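Local atomic coordinates of Exo-beta-1,3-glucanase (PDB entry 4PEY), a protein that hydrolyses laminarin and laminarioligosaccharides, beta-1,3-linked glucans, from their non-reducing ends, producing glucose and laminaribiose. Residues Val410-His422 and Phe434-Ser446. The protein carries 1 engineered substitution. Numbering follows the deposited sequence.
Sequences VGWETNRADYGVH and FVEHFNKYDVQWS. With BGC (beta-D-glucopyranose), chain B.
Gly420 CA sits over the centre of one face of the Phe438 ring, a CH-pi contact 3.5 Å from CA to the ring centroid, while Ala417 O comes to the ring's edge. A CB on Gly420 would clash with Asp442 O and Val435 CG1. Neighbouring coils of one of the two tandem right-handed parallel beta-helices of the GH55 fold meet here, Val421 and His422 pairing in parallel with Val443 and Gln444. On the face of the Trp412 ring lies Asn439 ND2, 3.2 Å above its plane; the same nitrogen donates in the carbonyl plane to a lone pair of Trp412 O. Asn439 OD1 takes Ala417 N at 2.9 Å. In one of its two conformers Arg416 grips Asp418 side-on, NE to OD1 from above the carboxylate plane and NH1 to the syn lone pair of OD2 at 2.8 Å. With an alanine at Asp418, the Arg416 guanidinium is likely to lose its close counter-charge, keeping the long one to Glu413. Just before Phe438, Glu436 accepts from glucose O2 and O3, and His437 NE2 donates to O3. The His422 ring, swung opposite the backbone N (chi1 -173°), directs NE2 in its plane to Ser446 OG at 2.8 Å, an oxygen Asp483 OD2 also holds.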
ATOM      1  N   VAL A 410      18.610   7.779  -9.647  1.00 15.61           N
ATOM      2  CA  VAL A 410      18.580   6.330  -9.467  1.00 15.72           C
ATOM      3  C   VAL A 410      19.922   5.707  -9.852  1.00 16.07           C
ATOM      4  O   VAL A 410      20.518   6.066 -10.869  1.00 18.25           O
ATOM      5  CB  VAL A 410      17.444   5.689 -10.313  1.00 18.09           C
ATOM      6  CG1 VAL A 410      17.481   4.165 -10.240  1.00 19.89           C
ATOM      7  CG2 VAL A 410      16.080   6.217  -9.861  1.00 18.25           C
ATOM      8  N   GLY A 411      20.402   4.782  -9.028  1.00 14.43           N
ATOM      9  CA  GLY A 411      21.640   4.079  -9.304  1.00 15.64           C
ATOM     10  C   GLY A 411      22.021   3.202  -8.131  1.00 14.34           C
ATOM     11  O   GLY A 411      21.618   3.474  -7.000  1.00 12.74           O
ATOM     12  N   TRP A 412      22.817   2.168  -8.395  1.00 15.60           N
ATOM     13  CA  TRP A 412      23.195   1.194  -7.377  1.00 15.13           C
ATOM     14  C   TRP A 412      23.747   1.877  -6.119  1.00 14.69           C
ATOM     15  O   TRP A 412      23.501   1.436  -4.996  1.00 17.45           O
ATOM     16  CB  TRP A 412      24.219   0.209  -7.952  1.00 13.98           C
ATOM     17  CG  TRP A 412      24.580  -0.911  -7.018  1.00 14.02           C
ATOM     18  CD1 TRP A 412      25.806  -1.153  -6.467  1.00 14.64           C
ATOM     19  CD2 TRP A 412      23.711  -1.938  -6.524  1.00 13.38           C
ATOM     20  NE1 TRP A 412      25.757  -2.261  -5.667  1.00 15.68           N
ATOM     21  CE2 TRP A 412      24.483  -2.761  -5.673  1.00 14.19           C
ATOM     22  CE3 TRP A 412      22.359  -2.242  -6.717  1.00 14.62           C
ATOM     23  CZ2 TRP A 412      23.948  -3.873  -5.015  1.00 14.38           C
ATOM     24  CZ3 TRP A 412      21.826  -3.352  -6.062  1.00 13.94           C
ATOM     25  CH2 TRP A 412      22.621  -4.154  -5.225  1.00 14.45           C
ATOM     26  N   GLU A 413      24.480   2.965  -6.311  1.00 16.04           N
ATOM     27  CA  GLU A 413      24.910   3.742  -5.159  0.53 16.50           C
ATOM     28  C   GLU A 413      24.117   5.045  -5.025  1.00 16.55           C
ATOM     29  O   GLU A 413      23.833   5.467  -3.912  1.00 14.84           O
ATOM     30  CB  GLU A 413      26.417   4.012  -5.222  0.53 19.32           C
ATOM     31  CG  GLU A 413      27.264   2.796  -4.808  0.53 21.48           C
ATOM     32  CD  GLU A 413      26.786   2.147  -3.500  0.53 23.19           C
ATOM     33  OE1 GLU A 413      26.991   2.737  -2.411  0.53 21.61           O
ATOM     34  OE2 GLU A 413      26.200   1.038  -3.560  0.53 23.60           O
ATOM     35  N   THR A 414      23.705   5.645  -6.139  1.00 15.82           N
ATOM     36  CA  THR A 414      23.000   6.933  -6.109  1.00 16.05           C
ATOM     37  C   THR A 414      21.728   6.925  -5.252  1.00 14.39           C
ATOM     38  O   THR A 414      21.503   7.863  -4.474  1.00 16.28           O
ATOM     39  CB  THR A 414      22.661   7.397  -7.537  1.00 16.66           C
ATOM     40  OG1 THR A 414      23.877   7.493  -8.291  1.00 20.23           O
ATOM     41  CG2 THR A 414      21.967   8.761  -7.528  1.00 17.98           C
ATOM     42  N   ASN A 415      20.907   5.883  -5.365  1.00 13.26           N
ATOM     43  CA  ASN A 415      19.787   5.758  -4.434  1.00 12.10           C
ATOM     44  C   ASN A 415      19.835   4.436  -3.664  1.00 11.67           C
ATOM     45  O   ASN A 415      18.825   3.751  -3.490  1.00 12.45           O
ATOM     46  CB  ASN A 415      18.418   5.950  -5.138  1.00 11.90           C
ATOM     47  CG  ASN A 415      18.001   4.783  -6.035  1.00 13.57           C
ATOM     48  OD1 ASN A 415      18.825   4.148  -6.685  1.00 13.23           O
ATOM     49  ND2 ASN A 415      16.686   4.534  -6.099  1.00 13.46           N
ATOM     50  N   ARG A 416      21.020   4.106  -3.161  1.00 12.00           N
ATOM     51  CA  ARG A 416      21.195   2.932  -2.324  0.53 11.69           C
ATOM     52  C   ARG A 416      20.204   2.914  -1.163  1.00 11.53           C
ATOM     53  O   ARG A 416      20.023   3.931  -0.478  1.00 12.99           O
ATOM     54  CB  ARG A 416      22.620   2.881  -1.780  0.53 12.21           C
ATOM     55  CG  ARG A 416      22.850   1.746  -0.809  0.53 11.85           C
ATOM     56  CD  ARG A 416      24.270   1.742  -0.292  0.53 13.09           C
ATOM     57  NE  ARG A 416      24.467   0.677   0.677  0.53 12.69           N
ATOM     58  CZ  ARG A 416      25.603   0.466   1.329  0.53 15.20           C
ATOM     59  NH1 ARG A 416      25.696  -0.533   2.200  0.53 16.88           N
ATOM     60  NH2 ARG A 416      26.647   1.258   1.108  0.53 17.39           N
ATOM     61  N   ALA A 417      19.570   1.768  -0.953  1.00 11.59           N
ATOM     62  CA  ALA A 417      18.681   1.554   0.183  1.00 11.55           C
ATOM     63  C   ALA A 417      18.754   0.067   0.515  1.00 10.80           C
ATOM     64  O   ALA A 417      18.188  -0.759  -0.204  1.00 12.23           O
ATOM     65  CB  ALA A 417      17.243   1.999  -0.134  1.00 12.69           C
ATOM     66  N   ASP A 418      19.496  -0.278   1.563  1.00 11.64           N
ATOM     67  CA  ASP A 418      19.798  -1.681   1.829  1.00 11.90           C
ATOM     68  C   ASP A 418      18.577  -2.492   2.259  1.00 11.89           C
ATOM     69  O   ASP A 418      18.369  -3.596   1.769  1.00 12.42           O
ATOM     70  CB  ASP A 418      20.893  -1.809   2.896  1.00 14.50           C
ATOM     71  CG  ASP A 418      22.295  -1.606   2.331  1.00 15.65           C
ATOM     72  OD1 ASP A 418      22.452  -1.574   1.089  1.00 15.29           O
ATOM     73  OD2 ASP A 418      23.248  -1.505   3.136  1.00 18.58           O
ATOM     74  N   TYR A 419      17.776  -1.954   3.175  1.00 10.94           N
ATOM     75  CA  TYR A 419      16.716  -2.740   3.814  1.00  9.44           C
ATOM     76  C   TYR A 419      15.364  -2.039   3.697  1.00 10.73           C
ATOM     77  O   TYR A 419      15.251  -0.838   3.962  1.00 11.49           O
ATOM     78  CB  TYR A 419      17.045  -2.982   5.288  1.00 11.29           C
ATOM     79  CG  TYR A 419      18.428  -3.554   5.528  1.00 12.07           C
ATOM     80  CD1 TYR A 419      18.714  -4.879   5.232  1.00 14.29           C
ATOM     81  CD2 TYR A 419      19.441  -2.765   6.050  1.00 13.70           C
ATOM     82  CE1 TYR A 419      19.982  -5.412   5.451  1.00 14.18           C
ATOM     83  CE2 TYR A 419      20.708  -3.283   6.277  1.00 14.69           C
ATOM     84  CZ  TYR A 419      20.974  -4.606   5.982  1.00 15.43           C
ATOM     85  OH  TYR A 419      22.231  -5.109   6.205  1.00 18.85           O
ATOM     86  N   GLY A 420      14.336  -2.789   3.314  1.00 10.50           N
ATOM     87  CA  GLY A 420      13.009  -2.217   3.160  1.00 10.66           C
ATOM     88  C   GLY A 420      12.253  -2.155   4.472  1.00 11.23           C
ATOM     89  O   GLY A 420      12.147  -1.099   5.090  1.00 13.08           O
ATOM     90  N   VAL A 421      11.739  -3.303   4.908  1.00 10.33           N
ATOM     91  CA  VAL A 421      10.979  -3.405   6.149  1.00 11.71           C
ATOM     92  C   VAL A 421      11.664  -4.381   7.094  1.00 12.38           C
ATOM     93  O   VAL A 421      12.078  -5.469   6.679  1.00 13.06           O
ATOM     94  CB  VAL A 421       9.526  -3.875   5.887  1.00 11.03           C
ATOM     95  CG1 VAL A 421       8.743  -4.009   7.194  1.00 13.40           C
ATOM     96  CG2 VAL A 421       8.814  -2.925   4.916  1.00 12.16           C
ATOM     97  N   HIS A 422      11.789  -3.993   8.360  1.00 11.09           N
ATOM     98  CA  HIS A 422      12.327  -4.884   9.376  1.00 10.21           C
ATOM     99  C   HIS A 422      11.303  -4.981  10.502  1.00 10.99           C
ATOM    100  O   HIS A 422      11.036  -3.986  11.180  1.00 11.97           O
ATOM    101  CB  HIS A 422      13.672  -4.378   9.902  1.00 12.90           C
ATOM    102  CG  HIS A 422      14.353  -5.336  10.829  1.00 14.21           C
ATOM    103  ND1 HIS A 422      15.439  -4.987  11.605  1.00 17.79           N
ATOM    104  CD2 HIS A 422      14.099  -6.639  11.099  1.00 14.22           C
ATOM    105  CE1 HIS A 422      15.829  -6.037  12.308  1.00 17.48           C
ATOM    106  NE2 HIS A 422      15.033  -7.052  12.017  1.00 16.10           N
ATOM    107  N   PHE A 434       3.861  -4.905  -0.194  1.00 10.32           N
ATOM    108  CA  PHE A 434       4.554  -4.718  -1.471  1.00  9.51           C
ATOM    109  C   PHE A 434       5.897  -4.058  -1.177  1.00 10.94           C
ATOM    110  O   PHE A 434       5.918  -2.923  -0.699  1.00 10.41           O
ATOM    111  CB  PHE A 434       3.764  -3.807  -2.428  1.00 10.41           C
ATOM    112  CG  PHE A 434       2.372  -4.286  -2.792  1.00 10.59           C
ATOM    113  CD1 PHE A 434       1.332  -4.231  -1.874  1.00 10.28           C
ATOM    114  CD2 PHE A 434       2.089  -4.697  -4.096  1.00 10.99           C
ATOM    115  CE1 PHE A 434       0.051  -4.631  -2.224  1.00 10.91           C
ATOM    116  CE2 PHE A 434       0.810  -5.081  -4.467  1.00 10.91           C
ATOM    117  CZ  PHE A 434      -0.220  -5.046  -3.527  1.00 10.37           C
ATOM    118  N   VAL A 435       7.010  -4.739  -1.439  1.00 10.67           N
ATOM    119  CA  VAL A 435       8.331  -4.184  -1.117  1.00 10.26           C
ATOM    120  C   VAL A 435       9.309  -4.539  -2.229  1.00 10.47           C
ATOM    121  O   VAL A 435       9.432  -5.718  -2.576  1.00 12.44           O
ATOM    122  CB  VAL A 435       8.878  -4.718   0.239  1.00 10.75           C
ATOM    123  CG1 VAL A 435      10.179  -3.998   0.614  1.00 12.01           C
ATOM    124  CG2 VAL A 435       7.845  -4.550   1.352  1.00 10.09           C
ATOM    125  N   GLU A 436       9.999  -3.540  -2.789  1.00  9.62           N
ATOM    126  CA  GLU A 436      10.792  -3.762  -4.014  1.00 10.38           C
ATOM    127  C   GLU A 436      12.119  -3.026  -4.132  1.00 11.20           C
ATOM    128  O   GLU A 436      12.220  -1.844  -3.777  1.00 11.32           O
ATOM    129  CB  GLU A 436       9.986  -3.369  -5.253  1.00 10.45           C
ATOM    130  CG  GLU A 436       8.588  -3.938  -5.369  1.00 10.42           C
ATOM    131  CD  GLU A 436       7.988  -3.551  -6.692  1.00 11.18           C
ATOM    132  OE1 GLU A 436       7.621  -2.360  -6.838  1.00 12.31           O
ATOM    133  OE2 GLU A 436       7.948  -4.415  -7.603  1.00 12.30           O
ATOM    134  N   HIS A 437      13.106  -3.755  -4.666  1.00 11.15           N
ATOM    135  CA  HIS A 437      14.344  -3.248  -5.272  1.00  9.94           C
ATOM    136  C   HIS A 437      15.466  -2.873  -4.296  1.00 10.95           C
ATOM    137  O   HIS A 437      16.441  -2.243  -4.708  1.00 12.18           O
ATOM    138  CB  HIS A 437      14.065  -2.036  -6.182  1.00 12.30           C
ATOM    139  CG  HIS A 437      12.985  -2.261  -7.197  1.00 12.21           C
ATOM    140  ND1 HIS A 437      12.957  -3.351  -8.045  1.00 12.73           N
ATOM    141  CD2 HIS A 437      11.891  -1.519  -7.503  1.00 11.36           C
ATOM    142  CE1 HIS A 437      11.890  -3.274  -8.821  1.00 13.09           C
ATOM    143  NE2 HIS A 437      11.224  -2.176  -8.509  1.00 13.34           N
ATOM    144  N   PHE A 438      15.371  -3.290  -3.034  1.00 10.81           N
ATOM    145  CA  PHE A 438      16.395  -2.927  -2.051  1.00 10.64           C
ATOM    146  C   PHE A 438      17.726  -3.639  -2.310  1.00 11.10           C
ATOM    147  O   PHE A 438      17.762  -4.714  -2.926  1.00 12.64           O
ATOM    148  CB  PHE A 438      15.846  -3.178  -0.641  1.00 12.14           C
ATOM    149  CG  PHE A 438      14.772  -2.207  -0.306  1.00 10.86           C
ATOM    150  CD1 PHE A 438      15.083  -1.001   0.309  1.00 11.47           C
ATOM    151  CD2 PHE A 438      13.471  -2.421  -0.745  1.00 11.20           C
ATOM    152  CE1 PHE A 438      14.103  -0.055   0.537  1.00 11.66           C
ATOM    153  CE2 PHE A 438      12.490  -1.476  -0.533  1.00 12.04           C
ATOM    154  CZ  PHE A 438      12.805  -0.285   0.106  1.00 11.95           C
ATOM    155  N   ASN A 439      18.826  -3.011  -1.900  1.00 10.77           N
ATOM    156  CA  ASN A 439      20.144  -3.575  -2.205  1.00 12.07           C
ATOM    157  C   ASN A 439      20.402  -4.874  -1.440  1.00 13.69           C
ATOM    158  O   ASN A 439      21.158  -5.726  -1.912  1.00 13.88           O
ATOM    159  CB  ASN A 439      21.278  -2.571  -1.908  1.00 13.27           C
ATOM    160  CG  ASN A 439      21.199  -1.306  -2.753  1.00 13.09           C
ATOM    161  OD1 ASN A 439      20.244  -0.538  -2.652  1.00 14.12           O
ATOM    162  ND2 ASN A 439      22.236  -1.056  -3.553  1.00 14.65           N
ATOM    163  N   LYS A 440      19.784  -5.021  -0.268  1.00 12.69           N
ATOM    164  CA  LYS A 440      19.926  -6.238   0.529  1.00 11.81           C
ATOM    165  C   LYS A 440      18.549  -6.866   0.796  1.00 12.66           C
ATOM    166  O   LYS A 440      17.806  -7.103  -0.158  1.00 13.64           O
ATOM    167  CB  LYS A 440      20.706  -5.936   1.813  1.00 13.62           C
ATOM    168  CG  LYS A 440      22.106  -5.395   1.485  1.00 14.23           C
ATOM    169  CD  LYS A 440      23.012  -5.287   2.691  1.00 15.64           C
ATOM    170  CE  LYS A 440      24.390  -4.774   2.271  1.00 18.64           C
ATOM    171  NZ  LYS A 440      25.052  -5.684   1.286  1.00 26.42           N
ATOM    172  N   TYR A 441      18.208  -7.163   2.051  1.00 12.08           N
ATOM    173  CA  TYR A 441      16.923  -7.805   2.344  1.00 11.46           C
ATOM    174  C   TYR A 441      15.757  -6.835   2.202  1.00 11.83           C
ATOM    175  O   TYR A 441      15.665  -5.857   2.952  1.00 11.52           O
ATOM    176  CB  TYR A 441      16.883  -8.372   3.770  1.00 12.85           C
ATOM    177  CG  TYR A 441      17.865  -9.470   4.089  1.00 13.07           C
ATOM    178  CD1 TYR A 441      17.816 -10.694   3.434  1.00 14.64           C
ATOM    179  CD2 TYR A 441      18.812  -9.302   5.091  1.00 14.38           C
ATOM    180  CE1 TYR A 441      18.705 -11.713   3.750  1.00 15.90           C
ATOM    181  CE2 TYR A 441      19.695 -10.310   5.417  1.00 16.00           C
ATOM    182  CZ  TYR A 441      19.642 -11.513   4.739  1.00 17.61           C
ATOM    183  OH  TYR A 441      20.527 -12.517   5.068  1.00 20.13           O
ATOM    184  N   ASP A 442      14.832  -7.116   1.289  1.00 11.32           N
ATOM    185  CA  ASP A 442      13.656  -6.256   1.170  1.00 11.07           C
ATOM    186  C   ASP A 442      12.816  -6.311   2.446  1.00 11.85           C
ATOM    187  O   ASP A 442      12.434  -5.269   2.970  1.00 11.70           O
ATOM    188  CB  ASP A 442      12.835  -6.644  -0.055  1.00 11.79           C
ATOM    189  CG  ASP A 442      13.687  -6.740  -1.301  1.00 12.65           C
ATOM    190  OD1 ASP A 442      14.418  -7.748  -1.424  1.00 13.07           O
ATOM    191  OD2 ASP A 442      13.644  -5.812  -2.150  1.00 11.99           O
ATOM    192  N   VAL A 443      12.544  -7.516   2.943  1.00 10.66           N
ATOM    193  CA  VAL A 443      11.842  -7.694   4.212  1.00 11.23           C
ATOM    194  C   VAL A 443      12.628  -8.645   5.103  1.00 11.34           C
ATOM    195  O   VAL A 443      13.070  -9.707   4.646  1.00 12.52           O
ATOM    196  CB  VAL A 443      10.402  -8.251   4.009  1.00 10.45           C
ATOM    197  CG1 VAL A 443       9.743  -8.586   5.352  1.00 11.53           C
ATOM    198  CG2 VAL A 443       9.549  -7.251   3.236  1.00 10.96           C
ATOM    199  N   GLN A 444      12.807  -8.242   6.359  1.00 11.53           N
ATOM    200  CA  GLN A 444      13.379  -9.116   7.366  0.64 11.66           C
ATOM    201  C   GLN A 444      12.419  -9.181   8.553  1.00 11.90           C
ATOM    202  O   GLN A 444      11.885  -8.166   8.989  1.00 13.34           O
ATOM    203  CB  GLN A 444      14.762  -8.619   7.801  0.64 11.11           C
ATOM    204  CG  GLN A 444      15.416  -9.484   8.866  0.64 12.58           C
ATOM    205  CD  GLN A 444      16.854  -9.087   9.152  0.64 13.41           C
ATOM    206  OE1 GLN A 444      17.312  -8.019   8.746  0.64 14.34           O
ATOM    207  NE2 GLN A 444      17.574  -9.952   9.857  0.64 15.45           N
ATOM    208  N   TRP A 445      12.191 -10.389   9.055  1.00 12.43           N
ATOM    209  CA  TRP A 445      11.255 -10.590  10.153  1.00 12.14           C
ATOM    210  C   TRP A 445      11.984 -11.270  11.298  1.00 13.03           C
ATOM    211  O   TRP A 445      12.422 -12.414  11.159  1.00 14.51           O
ATOM    212  CB  TRP A 445      10.058 -11.432   9.695  1.00 12.63           C
ATOM    213  CG  TRP A 445       8.765 -11.094  10.383  1.00 10.86           C
ATOM    214  CD1 TRP A 445       8.452 -11.294  11.704  1.00 12.62           C
ATOM    215  CD2 TRP A 445       7.605 -10.520   9.776  1.00 11.46           C
ATOM    216  NE1 TRP A 445       7.167 -10.871  11.953  1.00 11.99           N
ATOM    217  CE2 TRP A 445       6.623 -10.395  10.787  1.00 11.82           C
ATOM    218  CE3 TRP A 445       7.298 -10.101   8.477  1.00 11.44           C
ATOM    219  CZ2 TRP A 445       5.353  -9.866  10.538  1.00 12.30           C
ATOM    220  CZ3 TRP A 445       6.029  -9.573   8.226  1.00 13.29           C
ATOM    221  CH2 TRP A 445       5.072  -9.463   9.256  1.00 13.75           C
ATOM    222  N   SER A 446      12.127 -10.545  12.409  1.00 13.72           N
ATOM    223  CA  SER A 446      12.869 -11.012  13.576  1.00 14.85           C
ATOM    224  C   SER A 446      11.943 -11.298  14.751  1.00 14.84           C
ATOM    225  O   SER A 446      12.314 -12.008  15.685  1.00 16.77           O
ATOM    226  CB  SER A 446      13.913  -9.974  13.995  1.00 16.80           C
ATOM    227  OG  SER A 446      14.807  -9.692  12.927  1.00 18.63           O
TER
HETATM  228  C2  BGC B   3       7.899  -3.108 -10.851  0.51 14.11           C
HETATM  229  C3  BGC B   3       7.874  -1.654 -10.389  0.51 15.30           C
HETATM  230  C4  BGC B   3       8.573  -0.778 -11.416  0.51 16.26           C
HETATM  231  C5  BGC B   3       7.922  -0.966 -12.776  0.51 17.33           C
HETATM  232  C6  BGC B   3       8.576  -0.074 -13.820  0.51 20.52           C
HETATM  233  C1  BGC B   3       7.465  -3.256 -12.311  0.51 15.90           C
HETATM  234  O2  BGC B   3       7.062  -3.882 -10.003  0.51 14.78           O
HETATM  235  O3  BGC B   3       8.540  -1.536  -9.150  0.51 15.27           O
HETATM  236  O4  BGC B   3       8.529   0.574 -11.026  0.51 15.41           O
HETATM  237  O5  BGC B   3       8.095  -2.311 -13.158  0.51 18.46           O
HETATM  238  O6  BGC B   3       9.872  -0.554 -14.098  0.51 26.24           O
HETATM  239  O   HOH W   1      14.816  -5.498   5.625  1.00 14.35           O